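Local coordinates for haloacid dehalogenase-like hydrolase (Bacteroides thetaiotaomicron, PDB 2RBK), which probably acts as a magnesium-dependent phosphatase of the haloacid dehalogenase superfamily, and is caught here with a vanadium oxide in its phosphoryl-transfer site, at residues 154-159 with 170-174; 85-91 with 143-149; 112-117 with 134-139. All coordinates share one frame; numbering follows the deposited sequence.

Contact 1 (154-159 with 170-174). With VN4 (oxido(dioxo)vanadium), chain C.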
loop_
_atom_site.group_PDB
_atom_site.type_symbol
_atom_site.label_atom_id
_atom_site.label_comp_id
_atom_site.label_asym_id
_atom_site.label_seq_id
_atom_site.Cartn_x
_atom_site.Cartn_y
_atom_site.Cartn_z
ATOM N N ILE A 154 2.161 10.786 -12.505
ATOM C CA ILE A 154 3.235 10.843 -13.534
ATOM C C ILE A 154 3.400 9.499 -14.176
ATOM O O ILE A 154 3.242 8.469 -13.532
ATOM C CB ILE A 154 4.565 11.309 -12.893
ATOM C CG1 ILE A 154 5.015 10.472 -11.691
ATOM C CG2 ILE A 154 4.409 12.806 -12.573
ATOM C CD1 ILE A 154 6.369 10.872 -11.171
ATOM N N THR A 155 3.749 9.542 -15.474
ATOM C CA THR A 155 4.109 8.339 -16.201
ATOM C C THR A 155 5.496 7.850 -15.756
ATOM O O THR A 155 6.219 8.588 -15.109
ATOM C CB THR A 155 4.163 8.588 -17.725
ATOM O OG1 THR A 155 5.223 9.557 -17.960
ATOM C CG2 THR A 155 2.912 9.142 -18.348
ATOM N N GLU A 156 5.903 6.646 -16.237
ATOM C CA GLU A 156 7.282 6.138 -15.991
ATOM C C GLU A 156 8.300 7.077 -16.622
ATOM O O GLU A 156 9.351 7.328 -16.030
ATOM C CB GLU A 156 7.323 4.709 -16.484
ATOM C CG GLU A 156 6.453 3.738 -15.683
ATOM C CD GLU A 156 6.854 2.317 -16.036
ATOM O OE1 GLU A 156 8.025 1.952 -15.806
ATOM O OE2 GLU A 156 6.001 1.562 -16.506
ATOM N N GLU A 157 8.012 7.608 -17.849
ATOM C CA GLU A 157 8.932 8.557 -18.488
ATOM C C GLU A 157 9.087 9.792 -17.603
ATOM O O GLU A 157 10.179 10.280 -17.365
ATOM C CB GLU A 157 8.389 8.893 -19.882
ATOM C CG GLU A 157 8.954 10.035 -20.660
ATOM C CD GLU A 157 8.351 9.984 -22.048
ATOM O OE1 GLU A 157 9.021 9.713 -23.033
ATOM O OE2 GLU A 157 7.113 10.212 -22.137
ATOM N N GLU A 158 7.973 10.348 -17.100
ATOM C CA GLU A 158 8.106 11.530 -16.222
ATOM C C GLU A 158 8.767 11.216 -14.928
ATOM O O GLU A 158 9.505 12.023 -14.393
ATOM C CB GLU A 158 6.714 12.124 -16.009
ATOM C CG GLU A 158 6.155 12.777 -17.259
ATOM C CD GLU A 158 4.660 13.066 -17.192
ATOM O OE1 GLU A 158 3.908 12.397 -16.413
ATOM O OE2 GLU A 158 4.219 13.960 -17.994
ATOM N N GLU A 159 8.528 10.037 -14.383
ATOM C CA GLU A 159 9.239 9.585 -13.194
ATOM C C GLU A 159 10.732 9.671 -13.447
ATOM O O GLU A 159 11.415 10.169 -12.601
ATOM C CB GLU A 159 8.774 8.187 -12.813
ATOM C CG GLU A 159 9.558 7.475 -11.732
ATOM C CD GLU A 159 9.062 6.060 -11.505
ATOM O OE1 GLU A 159 7.906 5.718 -11.855
ATOM O OE2 GLU A 159 9.820 5.220 -10.953
ATOM N N GLU A 170 11.973 6.694 -1.994
ATOM C CA GLU A 170 11.471 5.492 -2.608
ATOM C C GLU A 170 10.281 5.824 -3.463
ATOM O O GLU A 170 9.491 6.728 -3.142
ATOM C CB GLU A 170 11.007 4.523 -1.534
ATOM C CG GLU A 170 12.078 4.134 -0.551
ATOM C CD GLU A 170 13.364 3.554 -1.085
ATOM O OE1 GLU A 170 13.354 2.911 -2.138
ATOM O OE2 GLU A 170 14.422 3.751 -0.413
ATOM N N ILE A 171 10.107 5.116 -4.566
ATOM C CA ILE A 171 9.023 5.315 -5.477
ATOM C C ILE A 171 8.432 3.973 -5.815
ATOM O O ILE A 171 9.189 3.082 -6.238
ATOM C CB ILE A 171 9.430 6.050 -6.769
ATOM C CG1 ILE A 171 10.287 7.287 -6.533
ATOM C CG2 ILE A 171 8.133 6.332 -7.507
ATOM C CD1 ILE A 171 11.158 7.558 -7.740
ATOM N N GLY A 172 7.114 3.801 -5.592
ATOM C CA GLY A 172 6.472 2.544 -5.933
ATOM C C GLY A 172 5.162 2.726 -6.652
ATOM O O GLY A 172 4.528 3.760 -6.440
ATOM N N ARG A 173 4.697 1.768 -7.389
ATOM C CA ARG A 173 3.305 1.836 -7.946
ATOM C C ARG A 173 2.457 0.581 -7.605
ATOM O O ARG A 173 2.899 -0.562 -7.631
ATOM C CB ARG A 173 3.246 1.961 -9.444
ATOM C CG ARG A 173 4.045 3.015 -10.115
ATOM C CD ARG A 173 3.916 3.253 -11.622
ATOM N NE ARG A 173 4.822 4.382 -11.931
ATOM C CZ ARG A 173 4.444 5.509 -12.398
ATOM N NH1 ARG A 173 3.170 5.692 -12.739
ATOM N NH2 ARG A 173 5.295 6.518 -12.601
ATOM N N TRP A 174 1.150 0.829 -7.289
ATOM C CA TRP A 174 0.108 -0.137 -7.199
ATOM C C TRP A 174 -0.997 -0.065 -8.226
ATOM O O TRP A 174 -1.832 -0.886 -8.334
ATOM C CB TRP A 174 -0.514 -0.156 -5.796
ATOM C CG TRP A 174 -1.041 1.111 -5.209
ATOM C CD1 TRP A 174 -0.317 2.089 -4.532
ATOM C CD2 TRP A 174 -2.403 1.569 -5.201
ATOM N NE1 TRP A 174 -1.113 3.077 -4.125
ATOM C CE2 TRP A 174 -2.402 2.806 -4.490
ATOM C CE3 TRP A 174 -3.604 1.080 -5.674
ATOM C CZ2 TRP A 174 -3.543 3.577 -4.248
ATOM C CZ3 TRP A 174 -4.749 1.817 -5.444
ATOM C CH2 TRP A 174 -4.703 3.011 -4.754
HETATM V V VN4 C . -2.186 -1.618 -2.210
HETATM O O1 VN4 C . -3.375 -1.645 -1.047
HETATM O O2 VN4 C . -2.523 -2.159 -3.851
HETATM O O3 VN4 C . -0.718 -0.514 -2.172
HETATM O O HOH W 1 8.978 3.129 -9.515
HETATM O O HOH W 2 7.042 2.982 -12.333
HETATM O O HOH W 3 -3.061 0.293 -2.514
#
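Arg173, which follows Gly172, lays its guanidinium against the turn that leads into helix 156-162, where the contact is tight. The side chain is extended from CG to NE (chi2 -175°, chi3 179°), which carries the group across to Ile154 O and Glu159. Both terminal nitrogens converge on Ile154 O, Arg173 NH1 at 2.9 Å and nearly in line with the carbonyl, Arg173 NH2 above its plane. Arg173 NH2 also donates to Glu159 OE1 at 2.8 Å, a salt bridge using the anti lone pair. With the two flat groups 10° from coplanar, the guanidinium is fixed at its edge, while Glu156 CG lies over one face, 4.1 Å from Arg173 NE. A capping box between Thr155 and Glu158 orders the same turn.

The other side is looser and wet. One water joins Arg173 NE to Glu159 OE1; a second runs from Glu159 OE2 to Ile171 O, and Ile171 CG2 comes only within 4.0 Å of Glu159 OE2.

Trp174, next in sequence, belongs to the vanadium pocket, its ring face turned to the oxide and its bound water. The contact thus joins helix 156-162, flanked by Phe96 of helix 87-100, to the two-stranded sheet of 170-172 and 180-182.

Contact 2 (85-91 with 143-149)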
loop_
_atom_site.group_PDB
_atom_site.type_symbol
_atom_site.label_atom_id
_atom_site.label_comp_id
_atom_site.label_asym_id
_atom_site.label_seq_id
_atom_site.Cartn_x
_atom_site.Cartn_y
_atom_site.Cartn_z
ATOM N N ILE A 85 9.252 13.038 4.335
ATOM C CA ILE A 85 10.100 13.269 3.187
ATOM C C ILE A 85 10.951 14.500 3.381
ATOM O O ILE A 85 10.436 15.536 3.825
ATOM C CB ILE A 85 9.198 13.381 1.930
ATOM C CG1 ILE A 85 8.438 12.087 1.677
ATOM C CG2 ILE A 85 10.021 13.769 0.724
ATOM C CD1 ILE A 85 7.373 12.212 0.637
ATOM N N PRO A 86 12.219 14.473 3.023
ATOM C CA PRO A 86 13.045 15.688 3.043
ATOM C C PRO A 86 12.334 16.856 2.327
ATOM O O PRO A 86 11.831 16.692 1.220
ATOM C CB PRO A 86 14.305 15.265 2.289
ATOM C CG PRO A 86 14.439 13.809 2.648
ATOM C CD PRO A 86 13.002 13.322 2.582
ATOM N N GLN A 87 12.360 18.005 2.966
ATOM C CA GLN A 87 11.560 19.101 2.421
ATOM C C GLN A 87 12.051 19.500 1.032
ATOM O O GLN A 87 11.232 19.900 0.182
ATOM C CB GLN A 87 11.595 20.303 3.322
ATOM C CG GLN A 87 10.320 21.151 3.070
ATOM C CD GLN A 87 9.096 20.452 3.554
ATOM O OE1 GLN A 87 9.162 19.662 4.523
ATOM N NE2 GLN A 87 7.950 20.666 2.950
ATOM N N GLU A 88 13.338 19.428 0.745
ATOM C CA GLU A 88 13.794 19.782 -0.596
ATOM C C GLU A 88 13.127 18.915 -1.643
ATOM O O GLU A 88 12.880 19.367 -2.786
ATOM C CB GLU A 88 15.306 19.625 -0.677
ATOM C CG GLU A 88 16.144 20.682 -0.128
ATOM C CD GLU A 88 17.614 20.621 -0.332
ATOM O OE1 GLU A 88 18.125 19.742 -1.069
ATOM O OE2 GLU A 88 18.320 21.442 0.302
ATOM N N GLU A 89 12.914 17.661 -1.325
ATOM C CA GLU A 89 12.339 16.706 -2.299
ATOM C C GLU A 89 10.840 16.924 -2.414
ATOM O O GLU A 89 10.281 16.773 -3.516
ATOM C CB GLU A 89 12.751 15.297 -1.898
ATOM C CG GLU A 89 14.258 15.138 -1.943
ATOM C CD GLU A 89 14.836 13.751 -1.790
ATOM O OE1 GLU A 89 14.430 12.815 -2.415
ATOM O OE2 GLU A 89 15.809 13.660 -0.991
ATOM N N VAL A 90 10.159 17.291 -1.332
ATOM C CA VAL A 90 8.761 17.707 -1.433
ATOM C C VAL A 90 8.613 18.898 -2.381
ATOM O O VAL A 90 7.792 18.911 -3.292
ATOM C CB VAL A 90 8.179 18.069 -0.044
ATOM C CG1 VAL A 90 6.761 18.613 -0.160
ATOM C CG2 VAL A 90 8.223 16.875 0.894
ATOM N N LYS A 91 9.458 19.897 -2.161
ATOM C CA LYS A 91 9.400 21.121 -2.985
ATOM C C LYS A 91 9.723 20.810 -4.428
ATOM O O LYS A 91 9.065 21.354 -5.333
ATOM C CB LYS A 91 10.353 22.187 -2.443
ATOM C CG LYS A 91 9.980 22.755 -1.076
ATOM C CD LYS A 91 10.890 23.850 -0.592
ATOM C CE LYS A 91 10.596 24.422 0.764
ATOM N NZ LYS A 91 9.212 24.782 1.171
ATOM N N SER A 143 3.821 22.549 -0.773
ATOM C CA SER A 143 5.272 22.437 -0.788
ATOM C C SER A 143 5.861 22.758 0.582
ATOM O O SER A 143 7.043 22.428 0.777
ATOM C CB SER A 143 5.677 23.396 -1.923
ATOM O OG SER A 143 5.840 24.712 -1.418
ATOM N N ASN A 144 5.089 23.332 1.473
ATOM C CA ASN A 144 5.562 23.704 2.790
ATOM C C ASN A 144 5.130 22.780 3.916
ATOM O O ASN A 144 5.489 23.046 5.085
ATOM C CB ASN A 144 5.110 25.156 3.141
ATOM C CG ASN A 144 5.835 26.104 2.171
ATOM O OD1 ASN A 144 7.058 25.892 1.970
ATOM N ND2 ASN A 144 5.092 27.077 1.683
ATOM N N LYS A 145 4.379 21.756 3.666
ATOM C CA LYS A 145 3.839 20.807 4.617
ATOM C C LYS A 145 4.894 19.780 5.009
ATOM O O LYS A 145 5.783 19.475 4.252
ATOM C CB LYS A 145 2.647 20.056 3.978
ATOM C CG LYS A 145 1.418 20.991 3.681
ATOM C CD LYS A 145 0.302 20.187 3.035
ATOM C CE LYS A 145 -0.975 21.005 2.872
ATOM N NZ LYS A 145 -1.745 20.992 4.145
ATOM N N GLU A 146 4.697 19.208 6.171
ATOM C CA GLU A 146 5.443 18.036 6.584
ATOM C C GLU A 146 4.753 16.801 5.947
ATOM O O GLU A 146 3.691 16.373 6.418
ATOM C CB GLU A 146 5.524 18.062 8.096
ATOM C CG GLU A 146 6.072 19.368 8.656
ATOM C CD GLU A 146 7.415 19.922 8.228
ATOM O OE1 GLU A 146 8.358 19.090 8.177
ATOM O OE2 GLU A 146 7.643 21.153 7.968
ATOM N N VAL A 147 5.334 16.293 4.914
ATOM C CA VAL A 147 4.688 15.321 4.066
ATOM C C VAL A 147 5.268 13.922 4.323
ATOM O O VAL A 147 6.492 13.732 4.256
ATOM C CB VAL A 147 4.814 15.734 2.602
ATOM C CG1 VAL A 147 4.206 14.705 1.672
ATOM C CG2 VAL A 147 4.162 17.092 2.376
ATOM N N ILE A 148 4.393 12.974 4.563
ATOM C CA ILE A 148 4.750 11.567 4.748
ATOM C C ILE A 148 4.762 10.819 3.446
ATOM O O ILE A 148 5.651 9.962 3.187
ATOM C CB ILE A 148 3.803 10.896 5.740
ATOM C CG1 ILE A 148 3.789 11.690 7.063
ATOM C CG2 ILE A 148 4.165 9.449 5.935
ATOM C CD1 ILE A 148 3.012 11.073 8.168
ATOM N N GLN A 149 3.847 11.116 2.521
ATOM C CA GLN A 149 3.785 10.478 1.225
ATOM C C GLN A 149 3.265 11.493 0.198
ATOM O O GLN A 149 2.365 12.260 0.485
ATOM C CB GLN A 149 2.877 9.232 1.227
ATOM C CG GLN A 149 2.827 8.520 -0.126
ATOM C CD GLN A 149 2.158 7.168 0.023
ATOM O OE1 GLN A 149 2.876 6.185 0.336
ATOM N NE2 GLN A 149 0.853 7.063 -0.128
HETATM O O HOH W 4 8.165 16.974 4.657
HETATM O O HOH W 5 10.747 19.935 6.805
HETATM O O HOH W 6 8.476 26.442 -1.375
#
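Gln87 and Lys91, one turn apart on helix 87-100, both reach for backbone oxygens of the segment 143-149, and polar bonds dominate the outer part of the contact. It joins that helix to the loop leading into strand 149-152 of the three-stranded antiparallel sheet, in what is probably the cap domain of this HAD family member. The Gln87 amide spends both NE2 hydrogens here: Gln87 NE2 lies 2.9 Å from Ser143 O and 2.8 Å from Lys145 O. Each acceptor lies close to the amide plane, although the donor stands above both carbonyl planes. CG is anti to the backbone N (chi1 -155°) and the chain then bends at chi2, which brings the amide over the loop. Lys91 NZ meets Ser143 O at 3.2 Å from the opposite face of that carbonyl to Gln87 NE2.

The backbone adds one bond, Ile85 N to Val147 O, 2.8 Å.

Three waters extend the polar network. Gln87 OE1 and Glu146 OE1 share one, another accepts from Val147 N, and a third lies between Lys91 NZ and Ser143 OG, whose hydroxyl is also bonded to Glu140 O.

Apolar packing closes the inner side: Val90 CG1 rests on Val147 CG2 at 3.9 Å, and Ile85 CD1 on Val147 CG1 at 4.2 Å.

Every direct hydrogen bond across the contact ends on a backbone carbonyl, so the start of helix 87-100 and the residue leading into it hold the loop by its main chain; the lysine's positive charge probably strengthens the pull on Ser143 O.

Contact 3 (112-117 with 134-139)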
loop_
_atom_site.group_PDB
_atom_site.type_symbol
_atom_site.label_atom_id
_atom_site.label_comp_id
_atom_site.label_asym_id
_atom_site.label_seq_id
_atom_site.Cartn_x
_atom_site.Cartn_y
_atom_site.Cartn_z
ATOM N N ILE A 112 -4.902 15.248 4.288
ATOM C CA ILE A 112 -4.624 14.797 2.935
ATOM C C ILE A 112 -5.133 15.891 1.975
ATOM O O ILE A 112 -6.214 16.421 2.195
ATOM C CB ILE A 112 -5.182 13.403 2.610
ATOM C CG1 ILE A 112 -4.708 12.895 1.256
ATOM C CG2 ILE A 112 -6.689 13.339 2.737
ATOM C CD1 ILE A 112 -5.080 11.410 0.946
ATOM N N SER A 113 -4.345 16.181 0.967
ATOM C CA SER A 113 -4.676 17.230 -0.003
ATOM C C SER A 113 -4.292 16.824 -1.390
ATOM O O SER A 113 -3.397 16.007 -1.595
ATOM C CB SER A 113 -3.885 18.496 0.363
ATOM O OG SER A 113 -3.984 18.880 1.680
ATOM N N VAL A 114 -4.905 17.475 -2.373
ATOM C CA VAL A 114 -4.524 17.301 -3.786
ATOM C C VAL A 114 -4.336 18.651 -4.402
ATOM O O VAL A 114 -5.064 19.604 -4.097
ATOM C CB VAL A 114 -5.541 16.416 -4.515
ATOM C CG1 VAL A 114 -6.939 17.051 -4.555
ATOM C CG2 VAL A 114 -5.047 16.079 -5.900
ATOM N N CYS A 115 -3.324 18.719 -5.285
ATOM C CA CYS A 115 -2.995 19.943 -5.990
ATOM C C CYS A 115 -3.391 19.759 -7.465
ATOM O O CYS A 115 -3.023 18.782 -8.096
ATOM C CB CYS A 115 -1.551 20.272 -5.864
ATOM S SG CYS A 115 -0.983 20.477 -4.166
ATOM N N GLN A 116 -4.158 20.734 -7.999
ATOM C CA GLN A 116 -4.585 20.772 -9.385
ATOM C C GLN A 116 -5.171 19.458 -9.898
ATOM O O GLN A 116 -4.792 18.906 -10.960
ATOM C CB GLN A 116 -3.449 21.274 -10.287
ATOM C CG GLN A 116 -2.854 22.613 -9.923
ATOM C CD GLN A 116 -3.779 23.763 -10.120
ATOM O OE1 GLN A 116 -4.602 23.761 -11.071
ATOM N NE2 GLN A 116 -3.603 24.839 -9.352
ATOM N N PRO A 117 -6.150 18.936 -9.174
ATOM C CA PRO A 117 -6.716 17.672 -9.612
ATOM C C PRO A 117 -7.316 17.739 -11.031
ATOM O O PRO A 117 -7.915 18.773 -11.345
ATOM C CB PRO A 117 -7.783 17.397 -8.564
ATOM C CG PRO A 117 -8.160 18.725 -7.954
ATOM C CD PRO A 117 -6.858 19.474 -8.007
ATOM N N ILE A 134 -10.793 14.382 -2.202
ATOM C CA ILE A 134 -9.693 14.887 -1.390
ATOM C C ILE A 134 -9.701 16.410 -1.504
ATOM O O ILE A 134 -9.838 16.930 -2.604
ATOM C CB ILE A 134 -8.359 14.316 -1.878
ATOM C CG1 ILE A 134 -8.320 12.783 -1.677
ATOM C CG2 ILE A 134 -7.198 14.970 -1.226
ATOM C CD1 ILE A 134 -7.220 12.090 -2.433
ATOM N N PRO A 135 -9.554 17.167 -0.439
ATOM C CA PRO A 135 -9.593 18.626 -0.556
ATOM C C PRO A 135 -8.435 19.162 -1.363
ATOM O O PRO A 135 -7.316 18.649 -1.320
ATOM C CB PRO A 135 -9.426 19.104 0.886
ATOM C CG PRO A 135 -9.740 17.951 1.732
ATOM C CD PRO A 135 -9.411 16.718 0.973
ATOM N N THR A 136 -8.711 20.208 -2.131
ATOM C CA THR A 136 -7.722 20.865 -2.931
ATOM C C THR A 136 -6.966 21.939 -2.187
ATOM O O THR A 136 -7.560 22.722 -1.473
ATOM C CB THR A 136 -8.418 21.488 -4.177
ATOM O OG1 THR A 136 -8.937 20.494 -5.010
ATOM C CG2 THR A 136 -7.453 22.342 -5.016
ATOM N N VAL A 137 -5.658 21.986 -2.374
ATOM C CA VAL A 137 -4.809 23.054 -1.870
ATOM C C VAL A 137 -3.849 23.433 -2.999
ATOM O O VAL A 137 -3.597 22.623 -3.924
ATOM C CB VAL A 137 -4.043 22.681 -0.599
ATOM C CG1 VAL A 137 -5.042 22.201 0.458
ATOM C CG2 VAL A 137 -2.922 21.731 -0.796
ATOM N N SER A 138 -3.263 24.630 -2.885
ATOM C CA SER A 138 -2.272 25.040 -3.857
ATOM C C SER A 138 -1.000 24.249 -3.720
ATOM O O SER A 138 -0.618 23.788 -2.644
ATOM C CB SER A 138 -1.978 26.531 -3.762
ATOM O OG SER A 138 -1.251 26.767 -2.544
ATOM N N PHE A 139 -0.236 24.168 -4.827
ATOM C CA PHE A 139 1.094 23.594 -4.779
ATOM C C PHE A 139 1.978 24.352 -3.804
ATOM O O PHE A 139 2.815 23.747 -3.139
ATOM C CB PHE A 139 1.751 23.558 -6.147
ATOM C CG PHE A 139 1.386 22.373 -7.012
ATOM C CD1 PHE A 139 0.621 22.495 -8.148
ATOM C CD2 PHE A 139 1.847 21.101 -6.659
ATOM C CE1 PHE A 139 0.367 21.393 -8.912
ATOM C CE2 PHE A 139 1.598 20.024 -7.448
ATOM C CZ PHE A 139 0.819 20.173 -8.593
HETATM O O HOH W 7 -1.207 25.649 -7.453
HETATM O O HOH W 8 -4.355 23.225 -6.551
#
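Val114 and Thr136 form a single beta bridge, which brings the segment 134-139 against the outer edge of the three-stranded antiparallel sheet, at its end strand 112-115, at this one point, the two end-to-end directions being 76° apart. Val114 N donates to Pro135 O at 2.9 Å and Val114 O accepts from Val137 N at 3.0 Å, so one residue supplies both bonds.

Cys115 repays following outward. Cys115 CB sits over the centre of the Phe139 ring, 3.4 Å from the centroid and 8° off the ring normal, a CH-pi contact. With SG anti to the carbonyl carbon (chi1 -59°), the sulfur stays above the same ring, Cys115 SG lying 4.3 Å from the Phe139 centroid as a sulfur-aromatic contact. Cys115 SG is also 3.4 Å from Val137 O, near Ser138 O, and 4.1 Å from Val137 CG2. Phe139 continues inward to Ala94 and Cys97 of helix 87-100, so its ring links that helix to the strand.

Toward the other end, Ile134 packs on Ile112, Ile134 CD1 and Ile112 CD1 being 4.1 Å apart and the side chains crossing at about a right angle; both also touch Ile105 of the neighbouring strand. The Val137 methyls rest against Ser113, while Pro117 meets Thr136 near the surface. Where the bridge ends, a water accepts from Gln116 N and donates to Val137 O at 2.8 Å.

How the contacts relate
Contact 1 is a surface contact built on one arginine, which pairs a salt bridge with a doubly held backbone carbonyl, beside the vanadium site. Contacts 2 and 3 are partly buried and lie farther from the chain's centre, on one side of it. Helix 87-100 is common to all three: it supplies one segment of contact 2, and touches Ile154 in contact 1 and Phe139 in contact 3. Contact 3 is nested in the loop that contact 2 closes, and the two meet where Lys145 CE packs on Ser113 OG at 3.9 Å. Their chemistry differs: mainly side-chain donors on loop carbonyls over a small apolar patch in contact 2, a backbone bridge with aromatic and aliphatic packing in contact 3.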